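Local coordinates for protein LP15968p (Drosophila melanogaster, PDB 3MN8) that removes C-terminal arginine or lysine residues from peptides and proteins as a zinc-dependent metallocarboxypeptidase of the M14 family, processing growth factors, peptide hormones and neuropeptides, at residues S33-P38 against Q319-N324; V163-A168 against L173-P178; T254-H259 against G274-G279. All blocks are in the same frame, centred on the assembly; numbering follows the deposited sequence.

All three contacts belong to the catalytic carboxypeptidase domain, whose mixed eight-stranded sheet is flanked by helices. Interaction 1 pairs the start of the modelled chain with helix 317-333, so interactions 2 and 3 both fall inside the loop it closes, one after the other. Interactions 1 and 3, centres about 21 Å apart, touch: Asn324 OD1 lies 2.5 Å from Tyr255 OH, a probable hydrogen bond between helix 317-333 and helix 245-257. Interaction 2, centred about 28 Å from interaction 1, holds the inhibitor's carboxylates, while Gly279 of interaction 3 meets its guanidinium end; these two do not touch, their nearest atoms about 9 Å apart. Closing the ends of this region thus encloses, in sequence, both parts of the inhibitor pocket.

Interaction 1: residues S33-P38 against Q319-N324; sequences SFLQQP and QEWQRN
Phe34 and Leu35, in a short 3-10 turn, face Trp321 on helix 317-333, and the backbones stay well apart, with Leu35 CA and Trp321 CA, the nearest pair, 8.9 Å from each other. Large side chains must bridge that distance, and the indole does most of it. Trp321 holds CG anti to its backbone N (chi1 166°), which carries the flat ring system away from the helix and toward the turn. Phe34 meets it in a T-shaped, edge-to-face stack: the two six-membered rings have centroids 5.3 Å apart and planes at 90°. The phenyl edge points at one indole face, where Phe34 CZ comes within 3.8 Å of Trp321 CZ2 and Phe34 CE1 stands over the centre of the indole. Such a pairing sets the weakly positive rim hydrogens of one ring against the electron-rich face of the other. Leu35 adds one methyl of its branched side chain, CD2, lying 4.0 Å from Trp321 CD1 on the pyrrole part of the indole, so the aliphatic residue extends the apolar patch beside the phenyl ring.

Tryptophan suits this place because it is both a broad apolar surface and a donor: its NE1 is hydrogen-bonded to Glu32, just before the turn. Tyr113 and Tyr117 of helix 106-121 also bring their rings to Phe34 and Trp321 respectively, making an aromatic cluster. Far from the zinc site, the contact fastens the N-terminal lead-in onto helices 317-333 and 106-121, two of the helices that pack against the central sheet of the M14 carboxypeptidase fold.

Interaction 2: residues V163-A168 against L173-P178; sequences VGRGNA and LNRDFP. With GEM ((2-guanidinoethylmercapto)succinic acid), chain G.
Two arginines of like charge, Arg165 and Arg175, come as near as 4.0 Å between Arg165 NH2 and Arg175 NH1, drawn together by the same carboxylate of the inhibitor GEM. Arg165 NH2 donates to GEM O15 at 2.8 Å, while its NH1 makes a longer bond to O13 of the second carboxylate. Extended from CG to NE, Arg165 reaches the ligand beside the zinc ligands His101 and Glu104, and a salt bridge from Asp172 to NH2 probably offsets part of its charge. Arg175 instead bends at chi2 (-52°) and meets the carboxylate with its guanidinium edge: NH2 to GEM O14 at 2.8 Å, NH1 to O15 at 3.3 Å. Asn174 ND2 also grips O14, at 2.6 Å. A leucine in place of Arg175 would probably leave O14 and O15 with fewer donors and part of the ligand's charge without its mate. Apart from the ligand, Asn167 ND2 touches the Leu173 methyl CD2 at 4.0 Å, its polar needs met by Gln195 and Glu197. Arginines and asparagine gathered round one carboxylate are characteristic of the M14 active site, where they would probably hold the C-terminal carboxylate of a substrate.

Interaction 3: residues T254-H259 against G274-G279; sequences TYSDNH and GGITNG. With GEM ((2-guanidinoethylmercapto)succinic acid), chain G.
Ser256, near the end of helix 245-257, meets the glycines leading into strand 276-278, an edge strand of the central mixed sheet in the carboxypeptidase fold. The polar part is one hydrogen bond from side chain to backbone: Ser256 OG donates to Gly274 O at 2.9 Å, the donor tilted 18° from the carbonyl plane. With OG anti to the backbone N (chi1 -174°), the hydroxyl is thrown off the helix toward the glycines. A small hydroxyl residue suits a buried place where the backbones come so near, Ser256 CA and Gly275 CA being 5.8 Å apart.

Packing accounts for the rest. Ser256 OG lies 3.5 Å from Gly275 CA, where a side chain would probably collide with the hydroxyl; the positive phi of Gly274 and Gly275 also favours glycine. Beside them, Ser256 CB rests at 3.9 Å on Ile276 CG2, and that isoleucine also packs on Ala252 and His253, so it lies against the same helix as Ser256.

Further along, Asn278 caps the following helix through OD1 to His281 N. Gly279 then lines the pocket where a side chain would probably strike the inhibitor, and its carbonyl O accepts from GEM N2 at 3.0 Å.

Interaction 1: residues S33-P38 against Q319-N324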
loop_
_atom_site.group_PDB
_atom_site.type_symbol
_atom_site.label_atom_id
_atom_site.label_comp_id
_atom_site.label_asym_id
_atom_site.label_seq_id
_atom_site.Cartn_x
_atom_site.Cartn_y
_atom_site.Cartn_z
ATOM N N SER A 33 -15.033 -11.993 -15.720
ATOM C CA SER A 33 -14.923 -12.059 -17.174
ATOM C C SER A 33 -13.587 -11.503 -17.670
ATOM O O SER A 33 -13.068 -11.924 -18.718
ATOM C CB SER A 33 -16.081 -11.302 -17.830
ATOM O OG SER A 33 -15.993 -9.911 -17.579
ATOM N N PHE A 34 -13.034 -10.565 -16.905
ATOM C CA PHE A 34 -11.783 -9.911 -17.272
ATOM C C PHE A 34 -10.649 -10.886 -17.591
ATOM O O PHE A 34 -9.560 -10.467 -17.970
ATOM C CB PHE A 34 -11.351 -8.876 -16.209
ATOM C CG PHE A 34 -11.323 -9.400 -14.781
ATOM C CD1 PHE A 34 -10.217 -10.080 -14.288
ATOM C CD2 PHE A 34 -12.385 -9.163 -13.918
ATOM C CE1 PHE A 34 -10.187 -10.539 -12.976
ATOM C CE2 PHE A 34 -12.361 -9.620 -12.598
ATOM C CZ PHE A 34 -11.264 -10.304 -12.129
ATOM N N LEU A 35 -10.917 -12.182 -17.462
ATOM C CA LEU A 35 -9.915 -13.206 -17.735
ATOM C C LEU A 35 -10.026 -13.809 -19.143
ATOM O O LEU A 35 -9.146 -14.554 -19.572
ATOM C CB LEU A 35 -10.031 -14.331 -16.708
ATOM C CG LEU A 35 -10.220 -13.907 -15.253
ATOM C CD1 LEU A 35 -10.659 -15.105 -14.410
ATOM C CD2 LEU A 35 -8.950 -13.255 -14.699
ATOM N N GLN A 36 -11.101 -13.491 -19.859
ATOM C CA GLN A 36 -11.424 -14.191 -21.105
ATOM C C GLN A 36 -10.521 -13.793 -22.276
ATOM O O GLN A 36 -10.806 -14.114 -23.426
ATOM C CB GLN A 36 -12.886 -13.923 -21.467
ATOM C CG GLN A 36 -13.449 -14.787 -22.581
ATOM C CD GLN A 36 -14.005 -16.097 -22.066
ATOM O OE1 GLN A 36 -14.723 -16.809 -22.778
ATOM N NE2 GLN A 36 -13.681 -16.423 -20.814
ATOM N N GLN A 37 -9.432 -13.099 -21.975
ATOM C CA GLN A 37 -8.624 -12.459 -23.003
ATOM C C GLN A 37 -7.305 -11.967 -22.405
ATOM O O GLN A 37 -7.060 -10.759 -22.310
ATOM C CB GLN A 37 -9.404 -11.283 -23.594
ATOM C CG GLN A 37 -10.086 -10.372 -22.551
ATOM C CD GLN A 37 -9.314 -9.088 -22.269
ATOM O OE1 GLN A 37 -8.414 -9.069 -21.429
ATOM N NE2 GLN A 37 -9.675 -8.005 -22.958
ATOM N N PRO A 38 -6.447 -12.907 -21.994
ATOM C CA PRO A 38 -5.203 -12.563 -21.298
ATOM C C PRO A 38 -4.274 -11.714 -22.160
ATOM O O PRO A 38 -3.936 -12.093 -23.283
ATOM C CB PRO A 38 -4.567 -13.925 -21.017
ATOM C CG PRO A 38 -5.686 -14.920 -21.160
ATOM C CD PRO A 38 -6.592 -14.355 -22.198
ATOM N N GLN A 319 -3.596 -17.366 -13.943
ATOM C CA GLN A 319 -3.061 -18.076 -12.761
ATOM C C GLN A 319 -2.611 -17.144 -11.616
ATOM O O GLN A 319 -2.932 -17.364 -10.430
ATOM C CB GLN A 319 -1.872 -18.965 -13.157
ATOM C CG GLN A 319 -2.222 -20.411 -13.479
ATOM C CD GLN A 319 -2.032 -20.737 -14.951
ATOM O OE1 GLN A 319 -1.651 -21.854 -15.309
ATOM N NE2 GLN A 319 -2.292 -19.752 -15.814
ATOM N N GLU A 320 -1.834 -16.123 -11.980
ATOM C CA GLU A 320 -1.370 -15.139 -11.017
ATOM C C GLU A 320 -2.565 -14.515 -10.319
ATOM O O GLU A 320 -2.524 -14.249 -9.112
ATOM C CB GLU A 320 -0.526 -14.055 -11.695
ATOM C CG GLU A 320 0.718 -14.587 -12.424
ATOM C CD GLU A 320 1.762 -15.222 -11.491
ATOM O OE1 GLU A 320 1.504 -15.340 -10.273
ATOM O OE2 GLU A 320 2.853 -15.601 -11.981
ATOM N N TRP A 321 -3.642 -14.295 -11.067
ATOM C CA TRP A 321 -4.842 -13.731 -10.453
ATOM C C TRP A 321 -5.406 -14.635 -9.351
ATOM O O TRP A 321 -5.684 -14.168 -8.243
ATOM C CB TRP A 321 -5.929 -13.408 -11.487
ATOM C CG TRP A 321 -7.254 -13.150 -10.825
ATOM C CD1 TRP A 321 -8.327 -13.981 -10.804
ATOM C CD2 TRP A 321 -7.618 -12.003 -10.039
ATOM N NE1 TRP A 321 -9.345 -13.423 -10.076
ATOM C CE2 TRP A 321 -8.937 -12.208 -9.591
ATOM C CE3 TRP A 321 -6.955 -10.823 -9.670
ATOM C CZ2 TRP A 321 -9.614 -11.274 -8.794
ATOM C CZ3 TRP A 321 -7.634 -9.895 -8.884
ATOM C CH2 TRP A 321 -8.949 -10.127 -8.459
ATOM N N GLN A 322 -5.564 -15.922 -9.649
ATOM C CA GLN A 322 -6.169 -16.847 -8.695
ATOM C C GLN A 322 -5.343 -17.019 -7.422
ATOM O O GLN A 322 -5.902 -17.229 -6.343
ATOM C CB GLN A 322 -6.433 -18.205 -9.336
ATOM C CG GLN A 322 -7.874 -18.643 -9.216
ATOM C CD GLN A 322 -8.807 -17.785 -10.047
ATOM O OE1 GLN A 322 -9.886 -17.395 -9.592
ATOM N NE2 GLN A 322 -8.391 -17.479 -11.273
ATOM N N ARG A 323 -4.022 -16.924 -7.547
ATOM C CA ARG A 323 -3.135 -17.025 -6.383
ATOM C C ARG A 323 -3.186 -15.790 -5.482
ATOM O O ARG A 323 -3.324 -15.895 -4.258
ATOM C CB ARG A 323 -1.695 -17.256 -6.841
ATOM C CG ARG A 323 -1.577 -18.389 -7.830
ATOM C CD ARG A 323 -0.189 -18.464 -8.421
ATOM N NE ARG A 323 0.072 -19.754 -9.054
ATOM C CZ ARG A 323 1.138 -19.995 -9.804
ATOM N NH1 ARG A 323 2.026 -19.026 -10.006
ATOM N NH2 ARG A 323 1.317 -21.194 -10.350
ATOM N N ASN A 324 -3.072 -14.617 -6.095
ATOM C CA ASN A 324 -2.950 -13.390 -5.337
ATOM C C ASN A 324 -4.297 -12.860 -4.885
ATOM O O ASN A 324 -4.375 -12.019 -3.986
ATOM C CB ASN A 324 -2.221 -12.342 -6.163
ATOM C CG ASN A 324 -0.785 -12.731 -6.457
ATOM O OD1 ASN A 324 0.135 -12.287 -5.770
ATOM N ND2 ASN A 324 -0.584 -13.566 -7.480
#

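Interaction 2: residues V163-A168 against L173-P178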
loop_
_atom_site.group_PDB
_atom_site.type_symbol
_atom_site.label_atom_id
_atom_site.label_comp_id
_atom_site.label_asym_id
_atom_site.label_seq_id
_atom_site.Cartn_x
_atom_site.Cartn_y
_atom_site.Cartn_z
ATOM N N VAL A 163 17.565 -1.274 -18.493
ATOM C CA VAL A 163 16.632 -0.472 -19.260
ATOM C C VAL A 163 15.216 -1.024 -19.103
ATOM O O VAL A 163 14.977 -2.237 -19.178
ATOM C CB VAL A 163 17.022 -0.386 -20.739
ATOM C CG1 VAL A 163 15.821 0.018 -21.580
ATOM C CG2 VAL A 163 18.195 0.590 -20.927
ATOM N N GLY A 164 14.284 -0.112 -18.855
ATOM C CA GLY A 164 12.903 -0.470 -18.583
ATOM C C GLY A 164 12.609 -0.502 -17.092
ATOM O O GLY A 164 11.508 -0.178 -16.657
ATOM N N ARG A 165 13.608 -0.897 -16.308
ATOM C CA ARG A 165 13.469 -0.944 -14.862
ATOM C C ARG A 165 13.342 0.477 -14.325
ATOM O O ARG A 165 12.373 0.803 -13.645
ATOM C CB ARG A 165 14.659 -1.685 -14.227
ATOM C CG ARG A 165 14.617 -1.749 -12.702
ATOM C CD ARG A 165 15.792 -2.539 -12.127
ATOM N NE ARG A 165 16.089 -2.154 -10.746
ATOM C CZ ARG A 165 15.664 -2.816 -9.673
ATOM N NH1 ARG A 165 14.919 -3.901 -9.816
ATOM N NH2 ARG A 165 15.987 -2.399 -8.453
ATOM N N GLY A 166 14.309 1.330 -14.646
ATOM C CA GLY A 166 14.280 2.714 -14.200
ATOM C C GLY A 166 13.394 3.492 -15.146
ATOM O O GLY A 166 12.853 2.915 -16.093
ATOM N N ASN A 167 13.228 4.791 -14.897
ATOM C CA ASN A 167 12.372 5.603 -15.760
ATOM C C ASN A 167 13.071 5.928 -17.070
ATOM O O ASN A 167 14.003 5.225 -17.481
ATOM C CB ASN A 167 11.832 6.863 -15.053
ATOM C CG ASN A 167 12.907 7.906 -14.770
ATOM O OD1 ASN A 167 14.074 7.748 -15.140
ATOM N ND2 ASN A 167 12.506 8.987 -14.107
ATOM N N ALA A 168 12.616 6.980 -17.737
ATOM C CA ALA A 168 13.159 7.311 -19.051
ATOM C C ALA A 168 14.565 7.891 -18.946
ATOM O O ALA A 168 15.314 7.873 -19.920
ATOM C CB ALA A 168 12.232 8.271 -19.794
ATOM N N LEU A 173 13.614 4.405 -9.560
ATOM C CA LEU A 173 12.662 5.131 -8.739
ATOM C C LEU A 173 12.628 4.599 -7.305
ATOM O O LEU A 173 12.267 5.324 -6.379
ATOM C CB LEU A 173 11.277 5.101 -9.387
ATOM C CG LEU A 173 11.185 5.832 -10.731
ATOM C CD1 LEU A 173 9.821 5.622 -11.380
ATOM C CD2 LEU A 173 11.500 7.323 -10.565
ATOM N N ASN A 174 13.026 3.344 -7.114
ATOM C CA ASN A 174 13.041 2.783 -5.774
ATOM C C ASN A 174 14.345 3.114 -5.095
ATOM O O ASN A 174 14.708 2.481 -4.103
ATOM C CB ASN A 174 12.827 1.275 -5.783
ATOM C CG ASN A 174 12.155 0.770 -4.514
ATOM O OD1 ASN A 174 11.537 1.538 -3.763
ATOM N ND2 ASN A 174 12.258 -0.533 -4.278
ATOM N N ARG A 175 15.065 4.087 -5.648
ATOM C CA ARG A 175 16.176 4.718 -4.928
ATOM C C ARG A 175 15.997 6.229 -4.838
ATOM O O ARG A 175 16.842 6.928 -4.293
ATOM C CB ARG A 175 17.522 4.422 -5.577
ATOM C CG ARG A 175 17.780 2.962 -5.780
ATOM C CD ARG A 175 17.586 2.144 -4.509
ATOM N NE ARG A 175 18.101 0.808 -4.734
ATOM C CZ ARG A 175 17.394 -0.300 -4.931
ATOM N NH1 ARG A 175 18.045 -1.428 -5.151
ATOM N NH2 ARG A 175 16.073 -0.308 -4.886
ATOM N N ASP A 176 14.884 6.728 -5.361
ATOM C CA ASP A 176 14.752 8.162 -5.598
ATOM C C ASP A 176 13.929 8.919 -4.553
ATOM O O ASP A 176 13.804 10.142 -4.627
ATOM C CB ASP A 176 14.178 8.402 -6.993
ATOM C CG ASP A 176 14.435 9.800 -7.491
ATOM O OD1 ASP A 176 15.518 10.335 -7.192
ATOM O OD2 ASP A 176 13.558 10.357 -8.183
ATOM N N PHE A 177 13.371 8.197 -3.586
ATOM C CA PHE A 177 12.546 8.817 -2.549
ATOM C C PHE A 177 13.442 9.313 -1.424
ATOM O O PHE A 177 14.541 8.805 -1.244
ATOM C CB PHE A 177 11.489 7.826 -2.027
ATOM C CG PHE A 177 10.339 7.589 -2.995
ATOM C CD1 PHE A 177 10.498 6.759 -4.113
ATOM C CD2 PHE A 177 9.110 8.197 -2.796
ATOM C CE1 PHE A 177 9.453 6.545 -5.004
ATOM C CE2 PHE A 177 8.063 7.989 -3.685
ATOM C CZ PHE A 177 8.234 7.162 -4.788
ATOM N N PRO A 178 12.986 10.333 -0.685
ATOM C CA PRO A 178 13.709 10.821 0.489
ATOM C C PRO A 178 13.979 9.692 1.502
ATOM O O PRO A 178 13.115 8.846 1.777
ATOM C CB PRO A 178 12.747 11.856 1.082
ATOM C CG PRO A 178 11.887 12.298 -0.068
ATOM C CD PRO A 178 11.755 11.103 -0.952
HETATM C C8 GEM G . 14.051 -4.475 -4.483
HETATM S S7 GEM G . 12.721 -3.833 -3.505
HETATM C C6 GEM G . 12.371 -5.232 -2.477
HETATM C C5 GEM G . 13.591 -5.766 -1.730
HETATM N N3 GEM G . 13.958 -4.779 -0.727
HETATM C C1 GEM G . 15.056 -4.770 0.021
HETATM N N4 GEM G . 15.259 -3.798 0.901
HETATM N N2 GEM G . 15.962 -5.732 -0.114
HETATM C C9 GEM G . 14.638 -3.320 -5.250
HETATM O O14 GEM G . 14.071 -2.208 -5.166
HETATM O O15 GEM G . 15.669 -3.504 -5.931
HETATM C C10 GEM G . 13.625 -5.624 -5.410
HETATM C C11 GEM G . 12.691 -5.272 -6.562
HETATM O O12 GEM G . 11.673 -5.989 -6.719
HETATM O O13 GEM G . 12.976 -4.319 -7.331
#

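Interaction 3: residues T254-H259 against G274-G279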
loop_
_atom_site.group_PDB
_atom_site.type_symbol
_atom_site.label_atom_id
_atom_site.label_comp_id
_atom_site.label_asym_id
_atom_site.label_seq_id
_atom_site.Cartn_x
_atom_site.Cartn_y
_atom_site.Cartn_z
ATOM N N THR A 254 -0.078 -12.156 6.388
ATOM C CA THR A 254 -1.420 -12.153 5.813
ATOM C C THR A 254 -1.381 -12.437 4.313
ATOM O O THR A 254 -2.178 -13.217 3.800
ATOM C CB THR A 254 -2.124 -10.812 6.004
ATOM O OG1 THR A 254 -2.173 -10.488 7.398
ATOM C CG2 THR A 254 -3.528 -10.891 5.452
ATOM N N TYR A 255 -0.458 -11.791 3.607
ATOM C CA TYR A 255 -0.353 -11.974 2.164
ATOM C C TYR A 255 0.266 -13.332 1.817
ATOM O O TYR A 255 -0.266 -14.089 1.001
ATOM C CB TYR A 255 0.461 -10.836 1.530
ATOM C CG TYR A 255 0.277 -10.744 0.034
ATOM C CD1 TYR A 255 0.935 -11.633 -0.823
ATOM C CD2 TYR A 255 -0.565 -9.781 -0.527
ATOM C CE1 TYR A 255 0.765 -11.562 -2.205
ATOM C CE2 TYR A 255 -0.747 -9.698 -1.905
ATOM C CZ TYR A 255 -0.078 -10.595 -2.740
ATOM O OH TYR A 255 -0.247 -10.525 -4.105
ATOM N N SER A 256 1.391 -13.641 2.445
ATOM C CA SER A 256 2.096 -14.863 2.109
ATOM C C SER A 256 1.269 -16.084 2.511
ATOM O O SER A 256 1.108 -17.019 1.724
ATOM C CB SER A 256 3.472 -14.882 2.777
ATOM O OG SER A 256 4.233 -15.999 2.348
ATOM N N ASP A 257 0.750 -16.072 3.737
ATOM C CA ASP A 257 -0.032 -17.201 4.247
ATOM C C ASP A 257 -1.143 -17.557 3.255
ATOM O O ASP A 257 -1.454 -18.729 3.052
ATOM C CB ASP A 257 -0.624 -16.895 5.638
ATOM C CG ASP A 257 0.416 -16.962 6.762
ATOM O OD1 ASP A 257 1.610 -17.131 6.455
ATOM O OD2 ASP A 257 0.045 -16.846 7.958
ATOM N N ASN A 258 -1.730 -16.535 2.636
ATOM C CA ASN A 258 -2.816 -16.724 1.679
ATOM C C ASN A 258 -2.365 -16.958 0.235
ATOM O O ASN A 258 -3.189 -17.005 -0.676
ATOM C CB ASN A 258 -3.781 -15.541 1.737
ATOM C CG ASN A 258 -4.726 -15.631 2.918
ATOM O OD1 ASN A 258 -5.710 -16.377 2.887
ATOM N ND2 ASN A 258 -4.428 -14.880 3.976
ATOM N N HIS A 259 -1.059 -17.103 0.033
ATOM C CA HIS A 259 -0.499 -17.272 -1.302
ATOM C C HIS A 259 0.142 -18.645 -1.376
ATOM O O HIS A 259 1.188 -18.878 -0.778
ATOM C CB HIS A 259 0.533 -16.172 -1.595
ATOM C CG HIS A 259 0.968 -16.112 -3.032
ATOM N ND1 HIS A 259 1.578 -17.171 -3.673
ATOM C CD2 HIS A 259 0.894 -15.114 -3.947
ATOM C CE1 HIS A 259 1.857 -16.829 -4.918
ATOM N NE2 HIS A 259 1.448 -15.588 -5.113
ATOM N N GLY A 274 8.654 -18.678 5.885
ATOM C CA GLY A 274 7.260 -18.272 5.929
ATOM C C GLY A 274 6.891 -17.405 4.739
ATOM O O GLY A 274 5.767 -16.897 4.632
ATOM N N GLY A 275 7.857 -17.234 3.844
ATOM C CA GLY A 275 7.637 -16.490 2.622
ATOM C C GLY A 275 7.674 -14.989 2.800
ATOM O O GLY A 275 7.231 -14.246 1.930
ATOM N N ILE A 276 8.202 -14.542 3.932
ATOM C CA ILE A 276 8.361 -13.118 4.180
ATOM C C ILE A 276 9.798 -12.817 4.577
ATOM O O ILE A 276 10.549 -13.719 4.969
ATOM C CB ILE A 276 7.442 -12.640 5.304
ATOM C CG1 ILE A 276 7.887 -13.255 6.627
ATOM C CG2 ILE A 276 6.002 -13.017 5.009
ATOM C CD1 ILE A 276 7.125 -12.738 7.806
ATOM N N THR A 277 10.174 -11.543 4.479
ATOM C CA THR A 277 11.512 -11.109 4.862
ATOM C C THR A 277 11.575 -9.627 5.153
ATOM O O THR A 277 10.770 -8.845 4.661
ATOM C CB THR A 277 12.546 -11.379 3.765
ATOM O OG1 THR A 277 13.852 -11.069 4.272
ATOM C CG2 THR A 277 12.258 -10.511 2.533
ATOM N N ASN A 278 12.550 -9.249 5.964
ATOM C CA ASN A 278 12.828 -7.856 6.237
ATOM C C ASN A 278 13.630 -7.336 5.055
ATOM O O ASN A 278 14.561 -8.010 4.596
ATOM C CB ASN A 278 13.630 -7.761 7.534
ATOM C CG ASN A 278 14.149 -6.382 7.803
ATOM O OD1 ASN A 278 15.349 -6.210 8.010
ATOM N ND2 ASN A 278 13.260 -5.385 7.827
ATOM N N GLY A 279 13.264 -6.162 4.539
ATOM C CA GLY A 279 13.988 -5.592 3.410
ATOM C C GLY A 279 15.500 -5.659 3.600
ATOM O O GLY A 279 16.222 -6.342 2.849
HETATM C C8 GEM G . 14.051 -4.475 -4.483
HETATM S S7 GEM G . 12.721 -3.833 -3.505
HETATM C C6 GEM G . 12.371 -5.232 -2.477
HETATM C C5 GEM G . 13.591 -5.766 -1.730
HETATM N N3 GEM G . 13.958 -4.779 -0.727
HETATM C C1 GEM G . 15.056 -4.770 0.021
HETATM N N4 GEM G . 15.259 -3.798 0.901
HETATM N N2 GEM G . 15.962 -5.732 -0.114
HETATM C C9 GEM G . 14.638 -3.320 -5.250
HETATM O O14 GEM G . 14.071 -2.208 -5.166
HETATM O O15 GEM G . 15.669 -3.504 -5.931
HETATM C C10 GEM G . 13.625 -5.624 -5.410
HETATM C C11 GEM G . 12.691 -5.272 -6.562
HETATM O O12 GEM G . 11.673 -5.989 -6.719
HETATM O O13 GEM G . 12.976 -4.319 -7.331
#